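Side-chain contacts in phospholipase C beta (Meleagris gallopavo, PDB 1JAD), which forms the long, largely helical C-terminal region of a phospholipase C of the beta class and pairs with a second copy of itself: residues E103-A106 with T107-T110; K142-A145 with K146-D149; R166-K169 with E170-S174; I176-V179 with V180-K184; Q194-L197 with E198-Q201. All coordinates share one frame; numbering follows the deposited sequence.

Contact 1 (E103-A106 with T107-T110)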
loop_
_atom_site.group_PDB
_atom_site.type_symbol
_atom_site.label_atom_id
_atom_site.label_comp_id
_atom_site.label_asym_id
_atom_site.label_seq_id
_atom_site.Cartn_x
_atom_site.Cartn_y
_atom_site.Cartn_z
ATOM N N GLU A 103 -15.480 3.249 15.026
ATOM C CA GLU A 103 -14.211 3.651 14.443
ATOM C C GLU A 103 -13.243 2.479 14.326
ATOM O O GLU A 103 -12.466 2.397 13.375
ATOM C CB GLU A 103 -13.603 4.783 15.271
ATOM C CG GLU A 103 -14.485 6.019 15.259
ATOM C CD GLU A 103 -13.824 7.218 15.877
ATOM O OE1 GLU A 103 -12.788 7.660 15.335
ATOM O OE2 GLU A 103 -14.336 7.715 16.903
ATOM N N GLN A 104 -13.311 1.557 15.278
ATOM C CA GLN A 104 -12.444 0.385 15.261
ATOM C C GLN A 104 -12.843 -0.435 14.035
ATOM O O GLN A 104 -11.990 -1.014 13.363
ATOM C CB GLN A 104 -12.652 -0.447 16.533
ATOM C CG GLN A 104 -11.445 -1.253 17.001
ATOM C CD GLN A 104 -10.656 -1.864 15.863
ATOM O OE1 GLN A 104 -9.939 -1.159 15.140
ATOM N NE2 GLN A 104 -10.788 -3.180 15.683
ATOM N N HIS A 105 -14.145 -0.490 13.745
ATOM C CA HIS A 105 -14.626 -1.226 12.577
ATOM C C HIS A 105 -14.119 -0.528 11.309
ATOM O O HIS A 105 -13.796 -1.177 10.306
ATOM C CB HIS A 105 -16.160 -1.285 12.527
ATOM C CG HIS A 105 -16.786 -2.123 13.600
ATOM N ND1 HIS A 105 -16.293 -3.356 13.972
ATOM C CD2 HIS A 105 -17.923 -1.945 14.314
ATOM C CE1 HIS A 105 -17.095 -3.898 14.872
ATOM N NE2 HIS A 105 -18.093 -3.062 15.096
ATOM N N ALA A 106 -14.057 0.799 11.358
ATOM C CA ALA A 106 -13.571 1.567 10.220
ATOM C C ALA A 106 -12.108 1.178 9.928
ATOM O O ALA A 106 -11.722 0.961 8.776
ATOM C CB ALA A 106 -13.690 3.069 10.511
ATOM N N THR A 107 -11.297 1.077 10.973
ATOM C CA THR A 107 -9.904 0.693 10.783
ATOM C C THR A 107 -9.785 -0.771 10.319
ATOM O O THR A 107 -8.791 -1.161 9.700
ATOM C CB THR A 107 -9.089 0.906 12.091
ATOM O OG1 THR A 107 -9.007 2.307 12.380
ATOM C CG2 THR A 107 -7.685 0.342 11.965
ATOM N N GLU A 108 -10.801 -1.579 10.599
ATOM C CA GLU A 108 -10.769 -2.984 10.206
ATOM C C GLU A 108 -11.113 -3.171 8.743
ATOM O O GLU A 108 -10.555 -4.036 8.079
ATOM C CB GLU A 108 -11.746 -3.807 11.059
ATOM C CG GLU A 108 -11.455 -3.796 12.564
ATOM C CD GLU A 108 -12.511 -4.539 13.376
ATOM O OE1 GLU A 108 -13.702 -4.158 13.301
ATOM O OE2 GLU A 108 -12.151 -5.496 14.091
ATOM N N GLN A 109 -12.045 -2.368 8.239
ATOM C CA GLN A 109 -12.449 -2.472 6.844
ATOM C C GLN A 109 -11.289 -2.020 5.958
ATOM O O GLN A 109 -10.954 -2.680 4.971
ATOM C CB GLN A 109 -13.697 -1.618 6.592
ATOM C CG GLN A 109 -14.853 -1.970 7.522
ATOM C CD GLN A 109 -16.134 -1.205 7.224
ATOM O OE1 GLN A 109 -17.096 -1.263 7.997
ATOM N NE2 GLN A 109 -16.158 -0.494 6.100
ATOM N N THR A 110 -10.661 -0.904 6.321
ATOM C CA THR A 110 -9.534 -0.409 5.548
ATOM C C THR A 110 -8.464 -1.481 5.457
ATOM O O THR A 110 -7.991 -1.805 4.365
ATOM C CB THR A 110 -8.933 0.872 6.175
ATOM O OG1 THR A 110 -9.867 1.948 6.021
ATOM C CG2 THR A 110 -7.615 1.249 5.503
#
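His-105 and Glu-108 lie side by side and point the same way, one turn apart on the long helix 75-155 of a coiled-coil-like bundle. The imidazole and the carboxylate are nearly coplanar, their planes 25° apart. The ring offers its edge: ND1 of His-105 donates to OE1 of Glu-108 over 2.8 Å, with an N-H...O angle of 162°. This is a histidine-carboxylate hydrogen bond of the i to i+3 kind. CG of Glu-108 stands anti to its own carbonyl carbon (chi1 -61°), which turns the chain back along the helix toward His-105. The same OE1 also accepts a hydrogen bond from Gln-37 on helix 28-64. Two donors therefore grip this oxygen, which would probably favour the charged carboxylate.

Gln-104 meets Glu-108 from another direction. Its chain bends at chi2 and crosses that of Glu-108 at about a right angle. NE2 of Gln-104 comes within 3.1 Å of OE2 of Glu-108, but the angle is poor for a hydrogen bond. CG of Glu-108 lies just 2.9 Å from O of Gln-104, a tight fit. Thr-107 presents CB to OE1 of Gln-104 at 3.8 Å, while its hydroxyl bonds to Lys-129 of the second subunit.

Glu-103 forms a salt bridge with Arg-99, and Thr-110 reaches Glu-212 on helix 161-245. Ordinary i to i+4 bonds run beneath these side chains, among them N of Thr-110 to O of Ala-106 at 3.3 Å. Near that bond, OG1 of Thr-110 lies 3.5 Å from O of Ala-106.

Contact 2 (K142-A145 with K146-D149)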
loop_
_atom_site.group_PDB
_atom_site.type_symbol
_atom_site.label_atom_id
_atom_site.label_comp_id
_atom_site.label_asym_id
_atom_site.label_seq_id
_atom_site.Cartn_x
_atom_site.Cartn_y
_atom_site.Cartn_z
ATOM N N LYS A 142 10.722 -12.405 -34.372
ATOM C CA LYS A 142 10.340 -11.922 -35.695
ATOM C C LYS A 142 11.510 -11.212 -36.347
ATOM O O LYS A 142 11.896 -11.522 -37.457
ATOM C CB LYS A 142 9.168 -10.933 -35.619
ATOM C CG LYS A 142 7.845 -11.527 -35.177
ATOM C CD LYS A 142 6.748 -10.464 -35.201
ATOM C CE LYS A 142 5.405 -11.029 -34.743
ATOM N NZ LYS A 142 5.447 -11.536 -33.333
ATOM N N LEU A 143 12.081 -10.255 -35.644
ATOM C CA LEU A 143 13.189 -9.494 -36.199
ATOM C C LEU A 143 14.310 -10.362 -36.716
ATOM O O LEU A 143 14.857 -10.114 -37.794
ATOM C CB LEU A 143 13.734 -8.521 -35.158
ATOM C CG LEU A 143 12.893 -7.271 -34.903
ATOM C CD1 LEU A 143 13.600 -6.395 -33.873
ATOM C CD2 LEU A 143 12.728 -6.510 -36.210
ATOM N N GLU A 144 14.635 -11.401 -35.959
ATOM C CA GLU A 144 15.720 -12.278 -36.335
ATOM C C GLU A 144 15.299 -13.217 -37.463
ATOM O O GLU A 144 16.131 -13.672 -38.264
ATOM C CB GLU A 144 16.198 -13.024 -35.093
ATOM C CG GLU A 144 17.654 -13.415 -35.160
ATOM C CD GLU A 144 17.830 -14.639 -35.980
ATOM O OE1 GLU A 144 18.968 -14.917 -36.414
ATOM O OE2 GLU A 144 16.803 -15.330 -36.157
ATOM N N ALA A 145 13.996 -13.478 -37.549
ATOM C CA ALA A 145 13.458 -14.319 -38.609
ATOM C C ALA A 145 13.571 -13.541 -39.909
ATOM O O ALA A 145 13.947 -14.096 -40.943
ATOM C CB ALA A 145 12.005 -14.641 -38.336
ATOM N N LYS A 146 13.225 -12.256 -39.848
ATOM C CA LYS A 146 13.288 -11.365 -41.008
ATOM C C LYS A 146 14.743 -11.291 -41.482
ATOM O O LYS A 146 15.034 -11.352 -42.682
ATOM C CB LYS A 146 12.823 -9.950 -40.631
ATOM C CG LYS A 146 11.447 -9.853 -39.987
ATOM C CD LYS A 146 10.369 -10.445 -40.879
ATOM C CE LYS A 146 8.987 -10.254 -40.265
ATOM N NZ LYS A 146 8.674 -8.803 -40.091
ATOM N N ARG A 147 15.652 -11.163 -40.520
ATOM C CA ARG A 147 17.076 -11.082 -40.816
ATOM C C ARG A 147 17.497 -12.277 -41.662
ATOM O O ARG A 147 18.060 -12.096 -42.752
ATOM C CB ARG A 147 17.892 -11.056 -39.522
ATOM C CG ARG A 147 19.348 -10.653 -39.699
ATOM C CD ARG A 147 20.110 -10.901 -38.405
ATOM N NE ARG A 147 20.286 -12.331 -38.156
ATOM C CZ ARG A 147 21.234 -13.069 -38.730
ATOM N NH1 ARG A 147 22.084 -12.501 -39.579
ATOM N NH2 ARG A 147 21.332 -14.368 -38.464
ATOM N N LEU A 148 17.224 -13.492 -41.179
ATOM C CA LEU A 148 17.597 -14.688 -41.932
ATOM C C LEU A 148 17.044 -14.637 -43.350
ATOM O O LEU A 148 17.758 -14.923 -44.311
ATOM C CB LEU A 148 17.080 -15.984 -41.278
ATOM C CG LEU A 148 17.736 -16.728 -40.112
ATOM C CD1 LEU A 148 19.232 -16.787 -40.351
ATOM C CD2 LEU A 148 17.458 -16.053 -38.821
ATOM N N ASP A 149 15.764 -14.286 -43.465
ATOM C CA ASP A 149 15.093 -14.221 -44.762
ATOM C C ASP A 149 15.702 -13.159 -45.688
ATOM O O ASP A 149 15.894 -13.407 -46.881
ATOM C CB ASP A 149 13.595 -13.966 -44.559
ATOM C CG ASP A 149 12.797 -14.112 -45.845
ATOM O OD1 ASP A 149 12.783 -13.170 -46.671
ATOM O OD2 ASP A 149 12.193 -15.191 -46.044
#
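This is an i to i+3 salt bridge on helix 75-155, toward one end of the elongated helical bundle. The stretch is largely exposed, but the bridge faces helix 161-245 and the second subunit. It joins Glu-144 to Arg-147. The two side chains cross obliquely, and their flat ends are turned 50° against each other. OE1 of Glu-144 sits at the edge of the guanidinium group, in its plane. NH2 of Arg-147 donates to OE1 of Glu-144 at 3.2 Å with an N-H...O angle of 157°. NE of Arg-147 adds a weak bond to the same OE1 at 3.4 Å. One oxygen thus takes both donors, and NH2 reaches it from the anti side, tilted out of the carboxylate plane. Glu-144 bends at chi2 (-80°), which brings its carboxylate forward to Arg-147.

Both charges have further partners. His-89 of the second subunit makes a weak hydrogen bond to OE1 of Glu-144, and NH1 of Arg-147 makes another to Asn-172 on helix 161-245.

Lys-146 turns back over the preceding turn. Its N bonds to O of Lys-142 at 2.8 Å, and its CG lies 3.1 Å from that same O of Lys-142.

Contact 3 (R166-K169 with E170-S174)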
loop_
_atom_site.group_PDB
_atom_site.type_symbol
_atom_site.label_atom_id
_atom_site.label_comp_id
_atom_site.label_asym_id
_atom_site.label_seq_id
_atom_site.Cartn_x
_atom_site.Cartn_y
_atom_site.Cartn_z
ATOM N N ARG A 166 28.878 -6.962 -48.008
ATOM C CA ARG A 166 28.442 -5.602 -47.715
ATOM C C ARG A 166 26.974 -5.632 -47.338
ATOM O O ARG A 166 26.561 -5.027 -46.347
ATOM C CB ARG A 166 28.624 -4.708 -48.942
ATOM C CG ARG A 166 30.040 -4.237 -49.174
ATOM C CD ARG A 166 30.180 -3.612 -50.552
ATOM N NE ARG A 166 30.161 -4.629 -51.603
ATOM C CZ ARG A 166 30.218 -4.363 -52.904
ATOM N NH1 ARG A 166 30.295 -3.108 -53.322
ATOM N NH2 ARG A 166 30.222 -5.352 -53.787
ATOM N N LEU A 167 26.188 -6.338 -48.143
ATOM C CA LEU A 167 24.762 -6.458 -47.898
ATOM C C LEU A 167 24.473 -7.200 -46.577
ATOM O O LEU A 167 23.534 -6.854 -45.863
ATOM C CB LEU A 167 24.093 -7.154 -49.086
ATOM C CG LEU A 167 24.221 -6.421 -50.434
ATOM C CD1 LEU A 167 23.516 -7.212 -51.538
ATOM C CD2 LEU A 167 23.630 -5.026 -50.316
ATOM N N LYS A 168 25.276 -8.213 -46.253
ATOM C CA LYS A 168 25.094 -8.925 -44.997
ATOM C C LYS A 168 25.325 -7.949 -43.859
ATOM O O LYS A 168 24.517 -7.858 -42.928
ATOM C CB LYS A 168 26.084 -10.084 -44.857
ATOM C CG LYS A 168 25.669 -11.379 -45.520
ATOM C CD LYS A 168 26.685 -12.482 -45.223
ATOM C CE LYS A 168 26.257 -13.805 -45.850
ATOM N NZ LYS A 168 27.275 -14.881 -45.717
ATOM N N LYS A 169 26.438 -7.227 -43.919
ATOM C CA LYS A 169 26.734 -6.265 -42.873
ATOM C C LYS A 169 25.605 -5.268 -42.678
ATOM O O LYS A 169 25.258 -4.928 -41.543
ATOM C CB LYS A 169 28.038 -5.515 -43.155
ATOM C CG LYS A 169 29.290 -6.320 -42.806
ATOM C CD LYS A 169 30.554 -5.479 -42.931
ATOM C CE LYS A 169 31.744 -6.158 -42.241
ATOM N NZ LYS A 169 32.052 -7.502 -42.802
ATOM N N GLU A 170 25.019 -4.800 -43.777
ATOM C CA GLU A 170 23.938 -3.837 -43.659
ATOM C C GLU A 170 22.708 -4.478 -43.054
ATOM O O GLU A 170 22.055 -3.884 -42.213
ATOM C CB GLU A 170 23.590 -3.230 -45.015
ATOM C CG GLU A 170 24.691 -2.376 -45.608
ATOM C CD GLU A 170 24.270 -1.728 -46.908
ATOM O OE1 GLU A 170 25.136 -1.119 -47.569
ATOM O OE2 GLU A 170 23.073 -1.822 -47.264
ATOM N N ILE A 171 22.388 -5.692 -43.482
ATOM C CA ILE A 171 21.230 -6.390 -42.938
ATOM C C ILE A 171 21.481 -6.720 -41.453
ATOM O O ILE A 171 20.691 -6.349 -40.581
ATOM C CB ILE A 171 20.944 -7.676 -43.747
ATOM C CG1 ILE A 171 20.614 -7.302 -45.193
ATOM C CG2 ILE A 171 19.775 -8.446 -43.135
ATOM C CD1 ILE A 171 20.443 -8.502 -46.118
ATOM N N ASN A 172 22.588 -7.394 -41.160
ATOM C CA ASN A 172 22.898 -7.731 -39.775
ATOM C C ASN A 172 22.881 -6.493 -38.903
ATOM O O ASN A 172 22.347 -6.512 -37.803
ATOM C CB ASN A 172 24.264 -8.401 -39.675
ATOM C CG ASN A 172 24.292 -9.730 -40.367
ATOM O OD1 ASN A 172 23.502 -10.612 -40.049
ATOM N ND2 ASN A 172 25.203 -9.889 -41.325
ATOM N N ASN A 173 23.476 -5.421 -39.407
ATOM C CA ASN A 173 23.532 -4.149 -38.691
ATOM C C ASN A 173 22.127 -3.682 -38.353
ATOM O O ASN A 173 21.843 -3.291 -37.218
ATOM C CB ASN A 173 24.209 -3.100 -39.563
ATOM C CG ASN A 173 24.165 -1.725 -38.949
ATOM O OD1 ASN A 173 24.622 -0.749 -39.552
ATOM N ND2 ASN A 173 23.618 -1.633 -37.738
ATOM N N SER A 174 21.260 -3.718 -39.358
ATOM C CA SER A 174 19.867 -3.329 -39.207
ATOM C C SER A 174 19.234 -4.064 -38.031
ATOM O O SER A 174 18.684 -3.446 -37.120
ATOM C CB SER A 174 19.092 -3.672 -40.491
ATOM O OG SER A 174 17.679 -3.613 -40.286
#
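Asn-172 folds back over the carbonyl of Lys-168, one turn earlier. Backbone bonds come first. N of Asn-172 donates to O of Lys-168 at 2.7 Å. N of Ile-171 reaches O of Leu-167 at 2.9 Å, and N of Glu-170 reaches O of Arg-166 at 3.0 Å.

Polar side-chain contacts are fewer. ND2 of Asn-172 is also 2.7 Å from O of Lys-168, but the angle is too poor for a hydrogen bond. CG of Asn-172 lies beside its own backbone N (chi1 -65°), which lays the amide against the turn before it. ND2 of Asn-172 then touches CB of Lys-168 at 3.6 Å. The other end of the amide, OD1, is held weakly from helix 75-155. NE of Arg-166 bonds back to O of Ala-162.

Carbon-to-carbonyl contacts complete the turn. CG1 of Ile-171 rests 3.0 Å from O of Leu-167, and its CD1 follows at 3.5 Å from the same O of Leu-167. Ile-171 and Lys-168 both pack on Ile-151. This is a regular alpha-helical i to i+4 pattern on one arm of an antiparallel helical hairpin.

Contact 4 (I176-V179 with V180-K184)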
loop_
_atom_site.group_PDB
_atom_site.type_symbol
_atom_site.label_atom_id
_atom_site.label_comp_id
_atom_site.label_asym_id
_atom_site.label_seq_id
_atom_site.Cartn_x
_atom_site.Cartn_y
_atom_site.Cartn_z
ATOM N N ILE A 176 20.404 -5.930 -35.345
ATOM C CA ILE A 176 20.874 -5.599 -34.014
ATOM C C ILE A 176 20.303 -4.277 -33.536
ATOM O O ILE A 176 19.725 -4.203 -32.454
ATOM C CB ILE A 176 22.413 -5.532 -33.969
ATOM C CG1 ILE A 176 22.994 -6.908 -34.290
ATOM C CG2 ILE A 176 22.876 -5.098 -32.601
ATOM C CD1 ILE A 176 24.517 -7.002 -34.227
ATOM N N GLN A 177 20.442 -3.227 -34.340
ATOM C CA GLN A 177 19.936 -1.923 -33.917
ATOM C C GLN A 177 18.431 -1.895 -33.819
ATOM O O GLN A 177 17.867 -1.284 -32.920
ATOM C CB GLN A 177 20.406 -0.816 -34.859
ATOM C CG GLN A 177 21.911 -0.730 -34.967
ATOM C CD GLN A 177 22.369 0.650 -35.346
ATOM O OE1 GLN A 177 23.554 0.881 -35.609
ATOM N NE2 GLN A 177 21.433 1.594 -35.357
ATOM N N GLU A 178 17.766 -2.568 -34.737
ATOM C CA GLU A 178 16.322 -2.567 -34.670
ATOM C C GLU A 178 15.809 -3.274 -33.403
ATOM O O GLU A 178 14.771 -2.858 -32.867
ATOM C CB GLU A 178 15.726 -3.197 -35.927
ATOM C CG GLU A 178 14.226 -3.035 -36.010
ATOM C CD GLU A 178 13.664 -3.474 -37.346
ATOM O OE1 GLU A 178 12.431 -3.380 -37.530
ATOM O OE2 GLU A 178 14.455 -3.911 -38.210
ATOM N N VAL A 179 16.514 -4.306 -32.906
ATOM C CA VAL A 179 16.037 -4.970 -31.675
ATOM C C VAL A 179 16.257 -4.035 -30.490
ATOM O O VAL A 179 15.390 -3.899 -29.641
ATOM C CB VAL A 179 16.746 -6.347 -31.339
ATOM C CG1 VAL A 179 16.753 -7.254 -32.551
ATOM C CG2 VAL A 179 18.148 -6.119 -30.792
ATOM N N VAL A 180 17.416 -3.383 -30.445
ATOM C CA VAL A 180 17.734 -2.444 -29.372
ATOM C C VAL A 180 16.732 -1.297 -29.315
ATOM O O VAL A 180 16.177 -0.968 -28.260
ATOM C CB VAL A 180 19.162 -1.846 -29.554
ATOM C CG1 VAL A 180 19.396 -0.687 -28.562
ATOM C CG2 VAL A 180 20.195 -2.940 -29.312
ATOM N N GLN A 181 16.510 -0.670 -30.456
ATOM C CA GLN A 181 15.566 0.432 -30.502
ATOM C C GLN A 181 14.147 -0.058 -30.215
ATOM O O GLN A 181 13.368 0.647 -29.571
ATOM C CB GLN A 181 15.627 1.120 -31.871
ATOM C CG GLN A 181 16.971 1.747 -32.170
ATOM C CD GLN A 181 17.415 2.690 -31.079
ATOM O OE1 GLN A 181 16.648 3.545 -30.640
ATOM N NE2 GLN A 181 18.668 2.551 -30.637
ATOM N N THR A 182 13.794 -1.251 -30.689
ATOM C CA THR A 182 12.443 -1.732 -30.430
ATOM C C THR A 182 12.293 -2.050 -28.946
ATOM O O THR A 182 11.264 -1.751 -28.341
ATOM C CB THR A 182 12.082 -2.972 -31.294
ATOM O OG1 THR A 182 13.174 -3.892 -31.295
ATOM C CG2 THR A 182 11.770 -2.575 -32.723
ATOM N N ILE A 183 13.325 -2.634 -28.347
ATOM C CA ILE A 183 13.269 -2.948 -26.922
ATOM C C ILE A 183 13.215 -1.662 -26.120
ATOM O O ILE A 183 12.659 -1.616 -25.034
ATOM C CB ILE A 183 14.491 -3.759 -26.476
ATOM C CG1 ILE A 183 14.353 -5.204 -26.957
ATOM C CG2 ILE A 183 14.651 -3.677 -24.955
ATOM C CD1 ILE A 183 15.536 -6.067 -26.569
ATOM N N LYS A 184 13.798 -0.611 -26.673
ATOM C CA LYS A 184 13.821 0.700 -26.032
ATOM C C LYS A 184 12.420 1.311 -26.096
ATOM O O LYS A 184 11.991 2.042 -25.193
ATOM C CB LYS A 184 14.838 1.565 -26.771
ATOM C CG LYS A 184 15.168 2.873 -26.143
ATOM C CD LYS A 184 16.430 3.411 -26.794
ATOM C CE LYS A 184 16.836 4.743 -26.161
ATOM N NZ LYS A 184 18.104 5.276 -26.772
#
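Val-180 meets its neighbour Val-179 methyl to methyl. CG2 of Val-180 and CG2 of Val-179 are 4.1 Å apart. CG2 of Val-180 stands anti to its own carbonyl carbon, and this sets it back toward the previous turn, 3.4 Å from O of Ile-176. Beneath it, N of Val-180 bonds to that carbonyl at 3.2 Å.

Gln-181 follows on a more exposed side. Its N donates to O of Gln-177 at 2.9 Å, and its CG lies against the same carbonyl.

Thr-182 comes next, on the helix 161-245 of an antiparallel hairpin whose other arm is helix 75-155. Its OG1 sits between the backbone N and the carbonyl carbon (chi1 44°). From there it approaches two carbonyls of the preceding turn. OG1 of Thr-182 is 2.5 Å from O of Glu-178, a modelled distance too short to be trusted, and 2.8 Å from O of Val-179. Both carbonyls are within reach of its one proton, and which accepts it is not settled. N of Thr-182 also donates to O of Glu-178. CG2 of Thr-182 points to the stem of Glu-178, 4.1 Å from its CG. The threonine side chain also touches Ile-139 and Leu-143 on helix 75-155.

Ile-183 is buried. In the second subunit, Tyr-223 packs on both Ile-183 and Val-179, Leu-227 packs on Val-180, and Glu-224 takes a weak hydrogen bond from the amide of Gln-181. N of Ile-183 donates to O of Val-179 at 2.7 Å, and its CG1 lies over that same oxygen.

Contact 5 (Q194-L197 with E198-Q201)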
loop_
_atom_site.group_PDB
_atom_site.type_symbol
_atom_site.label_atom_id
_atom_site.label_comp_id
_atom_site.label_asym_id
_atom_site.label_seq_id
_atom_site.Cartn_x
_atom_site.Cartn_y
_atom_site.Cartn_z
ATOM N N GLN A 194 2.718 1.434 -16.824
ATOM C CA GLN A 194 2.888 1.138 -15.402
ATOM C C GLN A 194 2.597 2.367 -14.550
ATOM O O GLN A 194 1.924 2.289 -13.523
ATOM C CB GLN A 194 4.296 0.600 -15.113
ATOM C CG GLN A 194 4.553 0.438 -13.625
ATOM C CD GLN A 194 5.909 -0.165 -13.284
ATOM O OE1 GLN A 194 6.368 -0.040 -12.155
ATOM N NE2 GLN A 194 6.536 -0.838 -14.235
ATOM N N GLN A 195 3.086 3.515 -14.996
ATOM C CA GLN A 195 2.870 4.763 -14.295
ATOM C C GLN A 195 1.381 5.055 -14.120
ATOM O O GLN A 195 0.926 5.418 -13.032
ATOM C CB GLN A 195 3.573 5.880 -15.070
ATOM C CG GLN A 195 3.189 7.302 -14.696
ATOM C CD GLN A 195 1.852 7.713 -15.303
ATOM O OE1 GLN A 195 1.705 7.779 -16.535
ATOM N NE2 GLN A 195 0.867 7.973 -14.446
ATOM N N LYS A 196 0.615 4.889 -15.190
ATOM C CA LYS A 196 -0.817 5.159 -15.152
ATOM C C LYS A 196 -1.485 4.146 -14.212
ATOM O O LYS A 196 -2.376 4.486 -13.431
ATOM C CB LYS A 196 -1.398 5.023 -16.566
ATOM C CG LYS A 196 -2.604 5.916 -16.881
ATOM C CD LYS A 196 -3.788 5.726 -15.949
ATOM C CE LYS A 196 -4.910 6.722 -16.291
ATOM N NZ LYS A 196 -4.471 8.166 -16.238
ATOM N N LEU A 197 -1.033 2.900 -14.297
ATOM C CA LEU A 197 -1.572 1.821 -13.476
ATOM C C LEU A 197 -1.365 2.088 -11.986
ATOM O O LEU A 197 -2.291 1.966 -11.181
ATOM C CB LEU A 197 -0.901 0.501 -13.879
ATOM C CG LEU A 197 -1.404 -0.799 -13.248
ATOM C CD1 LEU A 197 -0.794 -2.003 -13.941
ATOM C CD2 LEU A 197 -1.049 -0.802 -11.786
ATOM N N GLU A 198 -0.148 2.453 -11.613
ATOM C CA GLU A 198 0.146 2.720 -10.214
ATOM C C GLU A 198 -0.666 3.917 -9.773
ATOM O O GLU A 198 -1.038 4.054 -8.609
ATOM C CB GLU A 198 1.640 2.993 -10.029
ATOM C CG GLU A 198 2.512 1.925 -10.633
ATOM C CD GLU A 198 3.976 2.122 -10.336
ATOM O OE1 GLU A 198 4.483 3.244 -10.549
ATOM O OE2 GLU A 198 4.630 1.143 -9.899
ATOM N N GLU A 199 -0.964 4.779 -10.728
ATOM C CA GLU A 199 -1.732 5.979 -10.450
ATOM C C GLU A 199 -3.163 5.637 -10.027
ATOM O O GLU A 199 -3.689 6.209 -9.083
ATOM C CB GLU A 199 -1.734 6.855 -11.694
ATOM C CG GLU A 199 -2.217 8.258 -11.473
ATOM C CD GLU A 199 -2.151 9.067 -12.750
ATOM O OE1 GLU A 199 -2.964 8.805 -13.665
ATOM O OE2 GLU A 199 -1.271 9.948 -12.846
ATOM N N LYS A 200 -3.795 4.706 -10.727
ATOM C CA LYS A 200 -5.154 4.309 -10.389
ATOM C C LYS A 200 -5.159 3.701 -8.996
ATOM O O LYS A 200 -5.950 4.086 -8.136
ATOM C CB LYS A 200 -5.681 3.294 -11.403
ATOM C CG LYS A 200 -6.041 3.896 -12.752
ATOM C CD LYS A 200 -6.503 2.824 -13.703
ATOM C CE LYS A 200 -7.003 3.428 -15.000
ATOM N NZ LYS A 200 -8.202 4.277 -14.741
ATOM N N GLN A 201 -4.248 2.762 -8.772
ATOM C CA GLN A 201 -4.126 2.115 -7.480
ATOM C C GLN A 201 -4.036 3.153 -6.367
ATOM O O GLN A 201 -4.678 3.005 -5.320
ATOM C CB GLN A 201 -2.910 1.190 -7.511
ATOM C CG GLN A 201 -3.139 0.078 -8.519
ATOM C CD GLN A 201 -1.908 -0.721 -8.868
ATOM O OE1 GLN A 201 -2.010 -1.791 -9.485
ATOM N NE2 GLN A 201 -0.734 -0.206 -8.512
#
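Lys-196 and Glu-199 form the charged contact here, an i to i+3 salt bridge along the helix. NZ of Lys-196 meets OE1 of Glu-199 at 3.0 Å, nearly in line with its C-O bond. The lysine chain bends at chi2 (-58°) and again at chi4, and the two bends bring its ammonium group round to the carboxylate. Lys-200 adds a second positive end nearby, its NZ 5.6 Å from NZ of Lys-196. Glu-199 probably eases this like-charge pair.

Of the other polar side chains, Gln-195 lies alongside Glu-199 and points the same way. Its NE2 is 3.3 Å from OE2 of Glu-199, with the two planes 62° apart. The stem of Gln-194 lies against the carboxylate of Glu-198, its CG 3.7 Å from CD of Glu-198.

Aliphatic contact is lighter. CD of Lys-196 touches CE of Lys-200 at 4.1 Å.

Backbone bonds tie the turns, as from N of Glu-198 to O of Gln-194 at 2.8 Å.

The charged pair lies on an exposed side of helix 161-245. On the buried side, Leu-197 packs on Leu-125 and Gln-194 on Leu-128, both of helix 75-155. Glu-198 packs on Gln-209 of the second subunit.

Overall arrangement
All five contacts are local, within single helices. Contacts 1 and 2 lie on helix 75-155; contacts 3, 4 and 5 lie on helix 161-245. Contact 1 is near the centre of the chain and partly buried. Contacts 2 and 3 are largely exposed and far from it, their centres about 12 Å apart, joined by Arg-147 and Asn-172. Contact 4 is partly buried and also packs on contact 2, through Leu-143. Contact 5, about 26 Å from contacts 1 and 4 centre to centre, is partly buried, with its salt bridge on the exposed side. Contact 2 has the other salt bridge. Contact 1 has a histidine-carboxylate bond. Contact 3 relies on backbone bonds, and contact 4 combines apolar groups with a threonine hydroxyl.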